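Local structure of protein ACDH-11, isoform b (Caenorhabditis elegans, 4Y9J) at residues Val142-Ala147 / Lys281-Ala286; Lys221-Ala226 / Arg273-Leu278; Gln346-Ser349 / Leu353-Thr356. The protein belongs to the acyl-CoA dehydrogenase family of flavoproteins and binds flavin-adenine dinucleotide in sites that two subunits build together. All coordinates share one frame; numbering follows the deposited sequence.

Interaction 1 (Val142-Ala147 / Lys281-Ala286). With UCC (S-{(3S,5R,9R)-1-[(2R,3S,4R,5R)-5-(6-amino-9H-purin-9-yl)-4-hydroxy-3-(phosphonooxy)tetrahydrofuran-2-yl]-3,5,9-trihydroxy-8,8-dimethyl-3,5-dioxido-10,14-dioxo-2,4,6-trioxa-11,15-diaza-3lambda~5~,5lambda~5~-diphosphaheptadecan-17-yl} undecanethioate), chain F.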
loop_
_atom_site.group_PDB
_atom_site.type_symbol
_atom_site.label_atom_id
_atom_site.label_comp_id
_atom_site.label_asym_id
_atom_site.label_seq_id
_atom_site.Cartn_x
_atom_site.Cartn_y
_atom_site.Cartn_z
ATOM N N VAL B 142 -3.723 22.213 -6.277
ATOM C CA VAL B 142 -4.444 22.754 -7.423
ATOM C C VAL B 142 -3.944 24.157 -7.801
ATOM O O VAL B 142 -4.072 24.540 -8.971
ATOM C CB VAL B 142 -5.975 22.587 -7.251
ATOM C CG1 VAL B 142 -6.726 23.286 -8.415
ATOM C CG2 VAL B 142 -6.290 21.095 -7.304
ATOM N N SER B 143 -3.262 24.823 -6.873
ATOM C CA SER B 143 -2.509 25.978 -7.168
ATOM C C SER B 143 -1.570 25.828 -8.332
ATOM O O SER B 143 -1.293 26.810 -8.998
ATOM C CB SER B 143 -1.705 26.380 -5.915
ATOM O OG SER B 143 -1.066 25.183 -5.387
ATOM N N CYS B 144 -0.964 24.655 -8.543
ATOM C CA CYS B 144 -0.024 24.486 -9.642
ATOM C C CYS B 144 -0.668 24.577 -11.035
ATOM O O CYS B 144 -0.311 25.472 -11.822
ATOM C CB CYS B 144 0.801 23.220 -9.420
ATOM S SG CYS B 144 1.614 22.579 -10.854
ATOM N N PRO B 145 -1.692 23.781 -11.324
ATOM C CA PRO B 145 -2.345 24.008 -12.592
ATOM C C PRO B 145 -3.002 25.388 -12.692
ATOM O O PRO B 145 -3.085 25.896 -13.799
ATOM C CB PRO B 145 -3.368 22.893 -12.698
ATOM C CG PRO B 145 -3.491 22.368 -11.308
ATOM C CD PRO B 145 -2.158 22.534 -10.693
ATOM N N MET B 146 -3.439 26.015 -11.584
ATOM C CA MET B 146 -3.977 27.381 -11.726
ATOM C C MET B 146 -2.861 28.344 -12.211
ATOM O O MET B 146 -3.124 29.210 -13.061
ATOM C CB MET B 146 -4.615 27.890 -10.436
ATOM C CG MET B 146 -5.869 27.163 -10.019
ATOM S SD MET B 146 -7.141 27.325 -11.312
ATOM C CE MET B 146 -7.394 25.718 -11.931
ATOM N N ALA B 147 -1.654 28.182 -11.705
ATOM C CA ALA B 147 -0.525 29.020 -12.145
ATOM C C ALA B 147 -0.272 28.895 -13.640
ATOM O O ALA B 147 -0.124 29.891 -14.331
ATOM C CB ALA B 147 0.733 28.719 -11.401
ATOM N N LYS B 281 2.564 15.860 -3.392
ATOM C CA LYS B 281 2.142 14.506 -3.664
ATOM C C LYS B 281 0.684 14.432 -4.248
ATOM O O LYS B 281 0.348 13.456 -4.897
ATOM C CB LYS B 281 2.227 13.613 -2.357
ATOM C CG LYS B 281 3.634 13.376 -1.847
ATOM C CD LYS B 281 3.632 12.352 -0.663
ATOM C CE LYS B 281 5.029 11.933 -0.227
ATOM N NZ LYS B 281 5.628 11.122 -1.300
ATOM N N GLN B 282 -0.106 15.440 -3.976
ATOM C CA GLN B 282 -1.442 15.592 -4.495
ATOM C C GLN B 282 -1.458 15.700 -6.009
ATOM O O GLN B 282 -2.431 15.272 -6.663
ATOM C CB GLN B 282 -2.158 16.851 -3.928
ATOM C CG GLN B 282 -1.993 17.137 -2.431
ATOM C CD GLN B 282 -0.736 17.952 -2.107
ATOM O OE1 GLN B 282 0.257 17.951 -2.823
ATOM N NE2 GLN B 282 -0.803 18.630 -1.032
ATOM N N LEU B 283 -0.417 16.329 -6.534
ATOM C CA LEU B 283 -0.306 16.721 -7.942
ATOM C C LEU B 283 0.237 15.582 -8.820
ATOM O O LEU B 283 1.297 15.038 -8.519
ATOM C CB LEU B 283 0.634 17.939 -7.979
ATOM C CG LEU B 283 1.120 18.397 -9.319
ATOM C CD1 LEU B 283 0.009 19.122 -10.035
ATOM C CD2 LEU B 283 2.245 19.406 -9.089
ATOM N N PRO B 284 -0.418 15.261 -9.947
ATOM C CA PRO B 284 0.223 14.209 -10.732
ATOM C C PRO B 284 1.341 14.777 -11.588
ATOM O O PRO B 284 1.070 15.663 -12.405
ATOM C CB PRO B 284 -0.887 13.710 -11.614
ATOM C CG PRO B 284 -1.936 14.754 -11.548
ATOM C CD PRO B 284 -1.801 15.508 -10.330
ATOM N N THR B 285 2.548 14.379 -11.346
ATOM C CA THR B 285 3.683 14.839 -12.158
ATOM C C THR B 285 4.258 13.617 -12.818
ATOM O O THR B 285 4.674 12.658 -12.161
ATOM C CB THR B 285 4.736 15.589 -11.294
ATOM O OG1 THR B 285 4.156 16.727 -10.630
ATOM C CG2 THR B 285 5.961 15.971 -12.103
ATOM N N ALA B 286 4.325 13.632 -14.146
ATOM C CA ALA B 286 4.781 12.490 -14.925
ATOM C C ALA B 286 6.014 12.755 -15.710
ATOM O O ALA B 286 6.410 13.920 -15.962
ATOM C CB ALA B 286 3.647 12.089 -15.903
HETATM O OA1 UCC F . 8.913 24.220 -13.019
HETATM C CA1 UCC F . 7.908 24.262 -13.830
HETATM C CA2 UCC F . 6.428 23.993 -13.535
HETATM C CA3 UCC F . 5.941 23.994 -12.120
HETATM C CA4 UCC F . 4.556 24.710 -11.980
HETATM C CA5 UCC F . 4.734 26.015 -11.192
HETATM C CA6 UCC F . 3.638 26.210 -10.203
HETATM C CA7 UCC F . 3.809 27.501 -9.419
HETATM C CA8 UCC F . 2.512 27.463 -8.716
HETATM C CA9 UCC F . 2.432 27.717 -7.310
HETATM C C10 UCC F . 2.012 26.564 -6.515
HETATM C C11 UCC F . 3.237 26.337 -5.642
HETATM S S UCC F . 7.997 24.586 -15.469
HETATM C CP1 UCC F . 9.754 24.845 -15.924
HETATM C CP2 UCC F . 10.422 26.008 -15.256
HETATM N NP1 UCC F . 11.725 26.338 -15.868
HETATM C CP3 UCC F . 12.266 27.518 -15.558
HETATM O OP1 UCC F . 11.815 28.287 -14.709
HETATM C CP4 UCC F . 13.475 27.945 -16.365
HETATM C CP5 UCC F . 14.606 28.345 -15.406
HETATM N NP2 UCC F . 15.616 28.907 -16.294
HETATM C CP6 UCC F . 15.617 30.164 -16.736
HETATM O OP2 UCC F . 14.826 31.015 -16.353
HETATM C CP8 UCC F . 16.763 30.503 -17.668
HETATM O OP3 UCC F . 17.326 31.789 -17.266
HETATM C CPB UCC F . 16.406 30.748 -19.115
HETATM C CP7 UCC F . 15.167 31.592 -19.449
HETATM C CP9 UCC F . 15.659 29.385 -19.454
HETATM C CPA UCC F . 17.562 30.496 -20.108
HETATM O O7 UCC F . 17.089 30.697 -21.464
HETATM P P2 UCC F . 18.145 31.019 -22.650
HETATM O O21 UCC F . 17.417 31.125 -23.980
HETATM O O22 UCC F . 19.359 30.114 -22.398
HETATM O O6 UCC F . 18.653 32.483 -22.154
HETATM P P1 UCC F . 18.513 33.890 -22.887
HETATM O O11 UCC F . 19.199 33.923 -24.245
HETATM O O12 UCC F . 18.945 34.853 -21.822
HETATM O "O5'" UCC F . 16.855 33.954 -23.068
HETATM C "C5'" UCC F . 16.272 34.027 -24.391
HETATM C "C4'" UCC F . 15.298 35.215 -24.519
HETATM C "C3'" UCC F . 16.005 36.545 -24.277
HETATM O "O3'" UCC F . 15.315 37.469 -25.080
HETATM P P3 UCC F . 16.000 38.211 -26.295
HETATM O O33 UCC F . 14.842 38.985 -26.885
HETATM O O32 UCC F . 16.374 37.103 -27.252
HETATM O O31 UCC F . 17.150 39.019 -25.643
HETATM C "C2'" UCC F . 15.770 36.888 -22.813
HETATM O "O2'" UCC F . 15.655 38.280 -22.523
HETATM O "O4'" UCC F . 14.273 35.116 -23.508
HETATM C "C1'" UCC F . 14.380 36.255 -22.664
HETATM N N9 UCC F . 13.979 35.913 -21.292
HETATM C C4 UCC F . 13.049 36.601 -20.639
HETATM N N3 UCC F . 12.213 37.623 -20.940
HETATM C C8 UCC F . 14.517 34.950 -20.507
HETATM N N7 UCC F . 13.893 34.971 -19.314
HETATM C C5 UCC F . 12.968 35.957 -19.329
HETATM C C6 UCC F . 11.926 36.477 -18.404
HETATM N N6 UCC F . 11.799 35.920 -17.173
HETATM N N1 UCC F . 11.183 37.556 -18.811
HETATM C C2 UCC F . 11.335 38.096 -20.038
#
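Cys144 and Leu283 meet where the helical N-terminal domain of the acyl-CoA dehydrogenase fold leans on the beta domain in the middle of the chain. Cys144 sits in the first turn of helix 143-158, while Leu283 belongs to the loop leading into strand 285-298. The close part of the contact is small and wholly apolar. Leu283 brings both branches to the sulfur, CD2 at 3.7 Å and CD1 at 3.9 Å from Cys144 SG, so the thiol rests against the forked end of the leucine. Its CG stands anti to the backbone N (chi1 169°), which carries the fork out of the loop toward the helix. Leucine suits this buried place because its two methyls fill the gap between the Cys144 sulfur and the Pro145 ring; Trp98 of helix 96-107 and Ser225 also border it.

Beyond the sulfur the packing relaxes. Pro145 CD comes no closer than 4.1 Å to Leu283 CD1, and the proline ring and the leucine fork pass alongside one another, running opposite ways. Farther out still, Lys281 is partly exposed, its NZ hydrogen-bonded to Lys277 O. Proline is at home here because the first turn of a helix does not require its missing N-H; the turn is closed instead by Met146 N bonding to Val142 O at 3.1 Å.

Cys144 SG lies between Leu283 and the undecanethioate chain of UCC, 3.8 Å from its CA4. Small side chains make way for the chain: Ser143 OG is 3.6 Å from C10 of UCC. The methyl CB of Ala147 touches CA8 of UCC at 3.5 Å.

Interaction 2 (Lys221-Ala226 / Arg273-Leu278). With FAD (flavin-adenine dinucleotide), chain E.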
loop_
_atom_site.group_PDB
_atom_site.type_symbol
_atom_site.label_atom_id
_atom_site.label_comp_id
_atom_site.label_asym_id
_atom_site.label_seq_id
_atom_site.Cartn_x
_atom_site.Cartn_y
_atom_site.Cartn_z
ATOM N N LYS B 221 9.803 14.452 -21.967
ATOM C CA LYS B 221 9.591 15.526 -21.007
ATOM C C LYS B 221 9.787 14.934 -19.611
ATOM O O LYS B 221 9.101 14.014 -19.188
ATOM C CB LYS B 221 8.226 16.131 -21.209
ATOM C CG LYS B 221 8.077 16.734 -22.578
ATOM C CD LYS B 221 9.081 17.898 -22.817
ATOM C CE LYS B 221 9.012 18.416 -24.230
ATOM N NZ LYS B 221 9.796 19.677 -24.347
ATOM N N TRP B 222 10.755 15.461 -18.893
ATOM C CA TRP B 222 11.259 14.836 -17.666
ATOM C C TRP B 222 10.444 15.153 -16.445
ATOM O O TRP B 222 10.451 14.343 -15.524
ATOM C CB TRP B 222 12.727 15.253 -17.486
ATOM C CG TRP B 222 13.496 14.775 -16.319
ATOM C CD1 TRP B 222 14.326 15.572 -15.551
ATOM C CD2 TRP B 222 13.728 13.433 -15.899
ATOM N NE1 TRP B 222 14.953 14.820 -14.591
ATOM C CE2 TRP B 222 14.635 13.493 -14.799
ATOM C CE3 TRP B 222 13.301 12.172 -16.352
ATOM C CZ2 TRP B 222 15.055 12.345 -14.129
ATOM C CZ3 TRP B 222 13.707 11.030 -15.670
ATOM C CH2 TRP B 222 14.567 11.127 -14.561
ATOM N N PHE B 223 9.831 16.338 -16.391
ATOM C CA PHE B 223 8.866 16.705 -15.359
ATOM C C PHE B 223 7.694 17.346 -16.081
ATOM O O PHE B 223 7.882 18.420 -16.682
ATOM C CB PHE B 223 9.338 17.759 -14.328
ATOM C CG PHE B 223 10.322 17.232 -13.293
ATOM C CD1 PHE B 223 11.631 16.899 -13.648
ATOM C CD2 PHE B 223 9.914 16.976 -11.989
ATOM C CE1 PHE B 223 12.520 16.380 -12.658
ATOM C CE2 PHE B 223 10.800 16.452 -11.039
ATOM C CZ PHE B 223 12.083 16.157 -11.392
ATOM N N SER B 224 6.513 16.727 -15.959
ATOM C CA SER B 224 5.263 17.315 -16.538
ATOM C C SER B 224 4.161 17.242 -15.513
ATOM O O SER B 224 3.538 16.185 -15.334
ATOM C CB SER B 224 4.870 16.498 -17.775
ATOM O OG SER B 224 5.812 16.645 -18.770
ATOM N N SER B 225 3.973 18.316 -14.784
ATOM C CA SER B 225 2.964 18.421 -13.774
ATOM C C SER B 225 1.558 18.684 -14.326
ATOM O O SER B 225 1.390 19.275 -15.370
ATOM C CB SER B 225 3.352 19.509 -12.775
ATOM O OG SER B 225 4.460 19.111 -12.007
ATOM N N ALA B 226 0.552 18.164 -13.606
ATOM C CA ALA B 226 -0.870 18.311 -13.951
ATOM C C ALA B 226 -1.138 17.728 -15.304
ATOM O O ALA B 226 -1.721 18.375 -16.195
ATOM C CB ALA B 226 -1.305 19.771 -13.882
ATOM N N ARG B 273 6.122 7.191 -16.092
ATOM C CA ARG B 273 5.870 7.007 -14.682
ATOM C C ARG B 273 5.397 8.277 -14.032
ATOM O O ARG B 273 5.538 9.345 -14.618
ATOM C CB ARG B 273 7.155 6.502 -13.948
ATOM C CG ARG B 273 8.214 7.569 -14.007
ATOM C CD ARG B 273 9.605 7.063 -13.710
ATOM N NE ARG B 273 9.715 6.842 -12.346
ATOM C CZ ARG B 273 10.382 7.618 -11.491
ATOM N NH1 ARG B 273 11.018 8.660 -11.880
ATOM N NH2 ARG B 273 10.430 7.267 -10.218
ATOM N N LEU B 274 4.803 8.177 -12.848
ATOM C CA LEU B 274 4.605 9.311 -12.012
ATOM C C LEU B 274 5.834 9.495 -11.118
ATOM O O LEU B 274 6.417 8.468 -10.669
ATOM C CB LEU B 274 3.360 9.247 -11.155
ATOM C CG LEU B 274 2.065 9.146 -11.958
ATOM C CD1 LEU B 274 0.884 9.055 -10.976
ATOM C CD2 LEU B 274 1.935 10.241 -12.976
ATOM N N LYS B 275 6.222 10.747 -10.888
ATOM C CA LYS B 275 7.277 11.015 -9.907
ATOM C C LYS B 275 6.840 10.644 -8.491
ATOM O O LYS B 275 5.662 10.725 -8.089
ATOM C CB LYS B 275 7.684 12.489 -9.916
ATOM C CG LYS B 275 8.191 13.047 -11.229
ATOM C CD LYS B 275 9.496 12.362 -11.668
ATOM C CE LYS B 275 10.006 13.134 -12.842
ATOM N NZ LYS B 275 11.279 12.615 -13.357
ATOM N N ASN B 276 7.821 10.205 -7.695
ATOM C CA ASN B 276 7.666 9.990 -6.259
ATOM C C ASN B 276 8.321 11.119 -5.481
ATOM O O ASN B 276 9.548 11.190 -5.408
ATOM C CB ASN B 276 8.299 8.620 -5.939
ATOM C CG ASN B 276 8.255 8.282 -4.458
ATOM O OD1 ASN B 276 7.689 8.973 -3.614
ATOM N ND2 ASN B 276 8.955 7.201 -4.135
ATOM N N LYS B 277 7.507 12.062 -4.981
ATOM C CA LYS B 277 7.981 13.415 -4.657
ATOM C C LYS B 277 7.965 13.650 -3.173
ATOM O O LYS B 277 7.089 13.103 -2.444
ATOM C CB LYS B 277 7.106 14.462 -5.323
ATOM C CG LYS B 277 7.064 14.311 -6.845
ATOM C CD LYS B 277 6.276 15.396 -7.553
ATOM C CE LYS B 277 4.785 15.011 -7.521
ATOM N NZ LYS B 277 3.922 16.129 -7.999
ATOM N N LEU B 278 8.904 14.447 -2.701
ATOM C CA LEU B 278 8.891 14.880 -1.293
ATOM C C LEU B 278 7.568 15.462 -0.835
ATOM O O LEU B 278 7.008 15.114 0.257
ATOM C CB LEU B 278 10.029 15.907 -1.015
ATOM C CG LEU B 278 10.033 16.624 0.338
ATOM C CD1 LEU B 278 10.051 15.640 1.520
ATOM C CD2 LEU B 278 11.215 17.612 0.385
HETATM P PA FAD E . 19.579 21.797 -12.497
HETATM O O1A FAD E . 19.636 23.062 -13.354
HETATM O O2A FAD E . 20.279 20.537 -13.034
HETATM O O5B FAD E . 20.352 22.049 -11.100
HETATM C C5B FAD E . 19.934 23.123 -10.266
HETATM C C4B FAD E . 21.146 23.606 -9.520
HETATM O O4B FAD E . 22.077 24.031 -10.540
HETATM C C3B FAD E . 20.875 24.745 -8.592
HETATM O O3B FAD E . 21.940 24.901 -7.579
HETATM C C2B FAD E . 21.097 25.895 -9.557
HETATM O O2B FAD E . 21.344 27.130 -8.866
HETATM C C1B FAD E . 22.346 25.399 -10.324
HETATM N N9A FAD E . 22.554 26.148 -11.578
HETATM C C8A FAD E . 21.884 25.972 -12.760
HETATM N N7A FAD E . 22.310 26.896 -13.670
HETATM C C5A FAD E . 23.299 27.637 -13.081
HETATM C C6A FAD E . 24.161 28.750 -13.486
HETATM N N6A FAD E . 24.083 29.247 -14.753
HETATM N N1A FAD E . 25.027 29.227 -12.558
HETATM C C2A FAD E . 25.083 28.745 -11.310
HETATM N N3A FAD E . 24.338 27.731 -10.872
HETATM C C4A FAD E . 23.446 27.151 -11.708
HETATM N N1 FAD E . 9.332 21.487 -15.194
HETATM C C2 FAD E . 8.454 21.600 -16.236
HETATM O O2 FAD E . 8.898 22.081 -17.311
HETATM N N3 FAD E . 7.191 21.353 -16.153
HETATM C C4 FAD E . 6.570 20.884 -15.096
HETATM O O4 FAD E . 5.383 20.646 -15.095
HETATM C C4X FAD E . 7.460 20.701 -13.893
HETATM N N5 FAD E . 6.895 20.078 -12.766
HETATM C C5X FAD E . 7.838 19.937 -11.711
HETATM C C6 FAD E . 7.289 19.370 -10.522
HETATM C C7 FAD E . 8.158 19.218 -9.389
HETATM C C7M FAD E . 7.512 18.658 -8.163
HETATM C C8 FAD E . 9.557 19.563 -9.532
HETATM C C8M FAD E . 10.502 19.371 -8.335
HETATM C C9 FAD E . 10.102 20.112 -10.688
HETATM C C9A FAD E . 9.251 20.287 -11.829
HETATM N N10 FAD E . 9.777 20.785 -12.988
HETATM C C10 FAD E . 8.869 20.966 -14.060
HETATM C "C1'" FAD E . 11.165 21.034 -13.143
HETATM C "C2'" FAD E . 11.798 22.301 -12.554
HETATM O "O2'" FAD E . 11.516 23.456 -13.320
HETATM C "C3'" FAD E . 13.307 22.086 -12.482
HETATM O "O3'" FAD E . 13.480 21.061 -11.535
HETATM C "C4'" FAD E . 14.029 23.363 -12.091
HETATM O "O4'" FAD E . 13.852 24.390 -13.069
HETATM C "C5'" FAD E . 15.518 23.094 -11.843
HETATM O "O5'" FAD E . 16.138 22.535 -13.073
HETATM P P FAD E . 16.855 21.041 -12.945
HETATM O O1P FAD E . 15.916 20.157 -12.226
HETATM O O2P FAD E . 17.377 20.685 -14.314
HETATM O O3P FAD E . 18.134 21.379 -11.981
#
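Lys275 NZ is gripped from several directions. Its strongest polar partner is the carboxylate of Glu287, with which it forms a salt bridge; across the contact it gives a weak hydrogen bond to Trp222 O, 2.9 Å away. The same ammonium makes a cation-pi contact with Trp222, 3.5 Å from the centroid of the six-membered ring and 5° off its normal. A longer one reaches the Phe223 ring, whose centroid is 4.2 Å from NZ. A buried positive charge is thus met by a carboxylate, a carbonyl oxygen and two aromatic faces, which would be expected to keep it protonated.

The lysine chain bends at chi2 (-64°) and then runs straight, which lays CE over the centre of the Phe223 ring, 3.8 Å from its centroid, as a CH-pi contact. Lysine suits the position because its methylenes and its charge can both use aromatic surface. On the opposite side of that ring lies the isoalloxazine of FAD, met obliquely, with Phe223 CD2 3.4 Å from C9A.

The end of strand 214-225 binds the flavin rim. Ser225 N donates a nearly straight bond to FAD O4 (2.7 Å, 170°), and Ser225 OG donates to FAD N5 at 2.7 Å; the first donor is backbone, and serine suits by its short hydroxyl. Arg273 links Glu287 to Asp429 of a neighbouring subunit, while Met427 of that subunit packs on Phe223. A flavin held at a strand end, with Phe223 packed against it, is consistent with the cofactor site of the acyl-CoA dehydrogenase middle beta domain.

Interaction 3 (Gln346-Ser349 / Leu353-Thr356). With FAD (flavin-adenine dinucleotide), chain C.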
loop_
_atom_site.group_PDB
_atom_site.type_symbol
_atom_site.label_atom_id
_atom_site.label_comp_id
_atom_site.label_asym_id
_atom_site.label_seq_id
_atom_site.Cartn_x
_atom_site.Cartn_y
_atom_site.Cartn_z
ATOM N N GLN B 346 1.399 27.670 31.891
ATOM C CA GLN B 346 0.531 28.557 31.082
ATOM C C GLN B 346 0.640 28.373 29.571
ATOM O O GLN B 346 1.507 27.624 29.091
ATOM C CB GLN B 346 0.718 30.017 31.462
ATOM C CG GLN B 346 2.086 30.556 31.159
ATOM C CD GLN B 346 2.352 31.767 32.004
ATOM O OE1 GLN B 346 1.470 32.218 32.733
ATOM N NE2 GLN B 346 3.571 32.296 31.924
ATOM N N THR B 347 -0.277 29.033 28.830
ATOM C CA THR B 347 -0.388 28.804 27.417
ATOM C C THR B 347 0.879 29.354 26.774
ATOM O O THR B 347 1.476 30.342 27.257
ATOM C CB THR B 347 -1.666 29.413 26.789
ATOM O OG1 THR B 347 -1.735 30.817 27.062
ATOM C CG2 THR B 347 -2.920 28.756 27.354
ATOM N N GLN B 348 1.333 28.672 25.745
ATOM C CA GLN B 348 2.527 29.162 25.002
ATOM C C GLN B 348 2.485 30.658 24.736
ATOM O O GLN B 348 3.492 31.321 24.763
ATOM C CB GLN B 348 2.704 28.494 23.666
ATOM C CG GLN B 348 2.975 27.021 23.726
ATOM C CD GLN B 348 2.920 26.374 22.341
ATOM O OE1 GLN B 348 2.161 26.783 21.461
ATOM N NE2 GLN B 348 3.724 25.335 22.161
ATOM N N SER B 349 1.304 31.154 24.420
ATOM C CA SER B 349 1.147 32.537 24.051
ATOM C C SER B 349 1.619 33.519 25.117
ATOM O O SER B 349 1.870 34.678 24.792
ATOM C CB SER B 349 -0.338 32.783 23.724
ATOM O OG SER B 349 -1.142 32.733 24.881
ATOM N N LEU B 353 9.532 34.319 25.094
ATOM C CA LEU B 353 10.399 33.699 24.086
ATOM C C LEU B 353 9.603 33.135 22.908
ATOM O O LEU B 353 10.061 33.173 21.759
ATOM C CB LEU B 353 11.239 32.584 24.734
ATOM C CG LEU B 353 12.232 31.831 23.852
ATOM C CD1 LEU B 353 13.266 32.691 23.141
ATOM C CD2 LEU B 353 12.895 30.836 24.788
ATOM N N HIS B 354 8.393 32.626 23.170
ATOM C CA HIS B 354 7.556 32.113 22.125
ATOM C C HIS B 354 7.071 33.263 21.224
ATOM O O HIS B 354 7.085 33.140 20.005
ATOM C CB HIS B 354 6.366 31.328 22.655
ATOM C CG HIS B 354 5.826 30.320 21.655
ATOM N ND1 HIS B 354 4.593 30.447 21.030
ATOM C CD2 HIS B 354 6.304 29.118 21.289
ATOM C CE1 HIS B 354 4.380 29.397 20.261
ATOM N NE2 HIS B 354 5.416 28.580 20.385
ATOM N N THR B 355 6.668 34.373 21.820
ATOM C CA THR B 355 6.215 35.535 21.022
ATOM C C THR B 355 7.380 36.276 20.321
ATOM O O THR B 355 7.209 36.795 19.220
ATOM C CB THR B 355 5.226 36.453 21.792
ATOM O OG1 THR B 355 5.638 36.698 23.133
ATOM C CG2 THR B 355 3.889 35.765 21.857
ATOM N N THR B 356 8.579 36.234 20.897
ATOM C CA THR B 356 9.731 36.763 20.185
ATOM C C THR B 356 9.985 35.996 18.912
ATOM O O THR B 356 10.239 36.619 17.884
ATOM C CB THR B 356 10.998 36.727 21.047
ATOM O OG1 THR B 356 10.878 37.762 21.998
ATOM C CG2 THR B 356 12.295 36.935 20.226
HETATM P PA FAD C . 5.378 20.953 23.545
HETATM O O1A FAD C . 6.187 21.250 24.854
HETATM O O2A FAD C . 3.852 20.847 23.689
HETATM O O5B FAD C . 5.521 22.144 22.429
HETATM C C5B FAD C . 6.803 22.613 22.084
HETATM C C4B FAD C . 6.632 24.080 21.817
HETATM O O4B FAD C . 6.345 24.630 23.123
HETATM C C3B FAD C . 7.945 24.647 21.290
HETATM O O3B FAD C . 7.779 25.876 20.537
HETATM C C2B FAD C . 8.698 24.906 22.598
HETATM O O2B FAD C . 9.647 25.948 22.484
HETATM C C1B FAD C . 7.523 25.449 23.410
HETATM N N9A FAD C . 7.856 25.503 24.843
HETATM C C8A FAD C . 7.770 24.448 25.722
HETATM N N7A FAD C . 8.138 24.913 26.985
HETATM C C5A FAD C . 8.437 26.277 26.873
HETATM C C6A FAD C . 8.869 27.361 27.773
HETATM N N6A FAD C . 9.042 27.014 29.059
HETATM N N1A FAD C . 9.046 28.608 27.280
HETATM C C2A FAD C . 8.873 28.943 25.988
HETATM N N3A FAD C . 8.482 27.993 25.103
HETATM C C4A FAD C . 8.263 26.680 25.464
HETATM N N1 FAD C . 9.902 11.301 23.833
HETATM C C2 FAD C . 10.255 10.304 24.661
HETATM O O2 FAD C . 10.208 10.519 25.867
HETATM N N3 FAD C . 10.723 9.142 24.215
HETATM C C4 FAD C . 10.789 8.833 22.933
HETATM O O4 FAD C . 11.159 7.725 22.507
HETATM C C4X FAD C . 10.393 9.864 21.936
HETATM N N5 FAD C . 10.365 9.642 20.588
HETATM C C5X FAD C . 10.054 10.643 19.702
HETATM C C6 FAD C . 10.054 10.448 18.315
HETATM C C7 FAD C . 9.705 11.514 17.455
HETATM C C7M FAD C . 9.756 11.317 15.987
HETATM C C8 FAD C . 9.314 12.808 18.018
HETATM C C8M FAD C . 8.929 13.975 17.102
HETATM C C9 FAD C . 9.296 13.014 19.384
HETATM C C9A FAD C . 9.638 11.978 20.252
HETATM N N10 FAD C . 9.578 12.141 21.606
HETATM C C10 FAD C . 9.942 11.133 22.498
HETATM C "C1'" FAD C . 9.066 13.405 22.124
HETATM C "C2'" FAD C . 9.921 14.643 22.168
HETATM O "O2'" FAD C . 10.963 14.525 23.170
HETATM C "C3'" FAD C . 8.890 15.760 22.362
HETATM O "O3'" FAD C . 8.181 16.023 21.146
HETATM C "C4'" FAD C . 9.664 17.007 22.676
HETATM O "O4'" FAD C . 10.244 16.806 23.987
HETATM C "C5'" FAD C . 8.716 18.214 22.563
HETATM O "O5'" FAD C . 7.690 18.061 23.554
HETATM P P FAD C . 6.111 18.130 23.089
HETATM O O1P FAD C . 5.928 17.243 21.878
HETATM O O2P FAD C . 5.288 17.823 24.348
HETATM O O3P FAD C . 6.009 19.694 22.669
HETATM O O HOH W 1 3.957 36.247 25.307
#
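Gln348 lies across the imidazole of His354, its CB over one face of the ring, 3.9 Å from the centroid. This is a CH-pi contact displaced toward the rim. With CG anti to the carbonyl carbon (chi1 -64°), the extended chain leads from the ring to the ribose of the cofactor. At CD the amide opens, its plane tilted 31° from the imidazole, and OE1 stays close to the His354 ring. The tip, NE2, donates to the ribose oxygen O4B of FAD at 2.9 Å, a bent bond of 136°, and also bonds to Cys420 O. A glutamine fits here because its CB can cover a ring while its amide reaches two acceptors.

Both residues belong to the helical C-terminal domain of the acyl-CoA dehydrogenase fold: a 3-10 turn after strand 346-347 lies beside the beginning of helix 352-383. They face the adenosine half of an FAD whose flavin end is bound by Ser225 of a neighbouring subunit. The ribose hydroxyl O3B lies at the edge of the His354 ring, in its plane.

Carbonyl oxygens of the 3-10 segment also meet side-chain carbons of the helix. Gln348 O is 3.6 Å from His354 CB, and Ser349 O is 3.7 Å from the methyl CG2 of Thr355. One water bridges the two segments, donating to Ser349 O at 2.7 Å and to Thr355 OG1 at 2.8 Å. Phe588 of the neighbouring subunit packs on both Ser349 and Thr355.

How the interactions relate
Interactions 1 and 2 are neighbours, with centres about 10 Å apart, and share one mixed sheet: strand 285-298 pairs with both 214-225 and 269-274. They touch directly, Thr285 OG1 lying 2.7 Å from Lys277 NZ in a probable hydrogen bond. Along the chain, both segments of interaction 2 fall between those of interaction 1, whose first segment comes from the N-terminal helices. Interaction 3 follows later, in the C-terminal helical domain, with its centre about 36 Å from that of interaction 1 and 41 Å from that of interaction 2. It serves a different FAD. Ser225 of one subunit binds the flavin end and Gln348 of another the adenosine ribose, so binding probably depends on the assembly.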